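Local coordinates for uncharacterized protein (Neisseria meningitidis MC58, PDB 2R2A) that is of unknown function but, as the N-terminal domain of a zonular occludens toxin family protein with a P-loop NTPase-type fold, probably binds nucleotide, at residues A74-M77 against Y78-I81. Sequence-based numbering, arbitrary orientation.
Sequences AHDM and YEWI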
# COMPACT_ATOMS: atom_id res chain seq x y z
N ALA A 74 7.00 2.05 11.12
CA ALA A 74 6.20 1.03 10.46
C ALA A 74 6.51 -0.34 11.07
O ALA A 74 5.73 -1.30 10.89
CB ALA A 74 6.47 1.01 8.92
N HIS A 75 7.64 -0.42 11.77
CA HIS A 75 8.19 -1.71 12.19
C HIS A 75 7.52 -2.32 13.41
O HIS A 75 7.59 -3.54 13.58
CB HIS A 75 9.72 -1.67 12.28
CG HIS A 75 10.36 -1.41 10.95
ND1 HIS A 75 10.66 -2.42 10.06
CD2 HIS A 75 10.71 -0.25 10.34
CE1 HIS A 75 11.18 -1.89 8.96
NE2 HIS A 75 11.21 -0.58 9.10
N ASP A 76 6.85 -1.51 14.23
CA ASP A 76 6.04 -2.08 15.29
C ASP A 76 4.56 -1.73 15.10
O ASP A 76 3.86 -1.48 16.07
CB ASP A 76 6.54 -1.65 16.67
CG ASP A 76 6.62 -0.15 16.85
OD1 ASP A 76 6.22 0.61 15.93
OD2 ASP A 76 7.09 0.28 17.92
N MSE A 77 4.11 -1.73 13.84
CA MSE A 77 2.72 -1.47 13.50
C MSE A 77 1.80 -2.45 14.21
O MSE A 77 0.69 -2.09 14.60
CB MSE A 77 2.50 -1.61 11.98
CG MSE A 77 1.17 -1.03 11.47
SE MSE A 77 1.09 -1.13 9.53
CE MSE A 77 2.45 0.16 9.08
N TYR A 78 2.27 -3.68 14.38
CA TYR A 78 1.51 -4.70 15.08
C TYR A 78 1.09 -4.23 16.49
O TYR A 78 0.10 -4.71 17.01
CB TYR A 78 2.30 -6.02 15.14
CG TYR A 78 3.52 -6.00 16.03
CD1 TYR A 78 4.77 -5.57 15.53
CD2 TYR A 78 3.46 -6.43 17.35
CE1 TYR A 78 5.91 -5.56 16.35
CE2 TYR A 78 4.57 -6.42 18.17
CZ TYR A 78 5.79 -5.98 17.67
OH TYR A 78 6.88 -5.97 18.51
N GLU A 79 1.85 -3.30 17.07
CA GLU A 79 1.55 -2.76 18.40
C GLU A 79 0.51 -1.64 18.30
O GLU A 79 -0.64 -1.83 18.69
CB GLU A 79 2.82 -2.27 19.11
CG GLU A 79 3.76 -3.38 19.61
CD GLU A 79 4.85 -2.86 20.57
OE1 GLU A 79 5.77 -3.63 20.93
OE2 GLU A 79 4.78 -1.68 20.99
N TRP A 80 0.92 -0.48 17.79
CA TRP A 80 0.06 0.70 17.74
C TRP A 80 -1.20 0.61 16.86
O TRP A 80 -2.13 1.38 17.08
CB TRP A 80 0.85 1.96 17.37
CG TRP A 80 1.68 1.89 16.11
CD1 TRP A 80 3.00 1.54 16.03
CD2 TRP A 80 1.28 2.23 14.76
NE1 TRP A 80 3.43 1.62 14.73
CE2 TRP A 80 2.41 2.04 13.93
CE3 TRP A 80 0.07 2.67 14.18
CZ2 TRP A 80 2.38 2.28 12.54
CZ3 TRP A 80 0.04 2.90 12.80
CH2 TRP A 80 1.19 2.70 11.99
N ILE A 81 -1.22 -0.27 15.85
CA ILE A 81 -2.40 -0.42 14.99
C ILE A 81 -3.65 -0.92 15.75
O ILE A 81 -4.79 -0.68 15.31
CB ILE A 81 -2.14 -1.25 13.69
CG1 ILE A 81 -3.07 -0.82 12.55
CG2 ILE A 81 -2.34 -2.73 13.92
CD1 ILE A 81 -2.75 0.55 11.91
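M77, present here as selenomethionine, packs against one face of the W80 indole in the single short turn of helix 77-80, which follows edge strand 72-73 in this P-loop NTPase-type domain. Its CA sits 3.7 Å from the centroid of the five-membered ring, a CH-pi contact. The side chain continues along the same face, over the six-membered ring: CB is 3.9 Å from W80 CZ2, and CG, anti to the backbone N (chi1 -166°), comes within 3.7 Å of the same carbon while also touching I81 CB. SE stands 5.3 Å from the six-membered ring's centroid, 40° off its normal, an oblique Met-aromatic contact, and the bend at chi3 keeps CE 4.1 Å from W80 CH2. Methionine's long, flexible, apolar chain suits this buried place, also lined by I57 and V91. D76 takes the N-cap position without a side-chain capping bond; D76 O accepts a hydrogen bond from E79 N (2.9 Å), and M77 O one from I81 N, four residues on. W80 combines a broad apolar face with an edge N-H, held mainly by S73 O. The D76 carboxylate suits its place because OD1, in the indole plane, accepts from both S67 OG and, weakly, W80 NE1, 3.2 Å away at 124°.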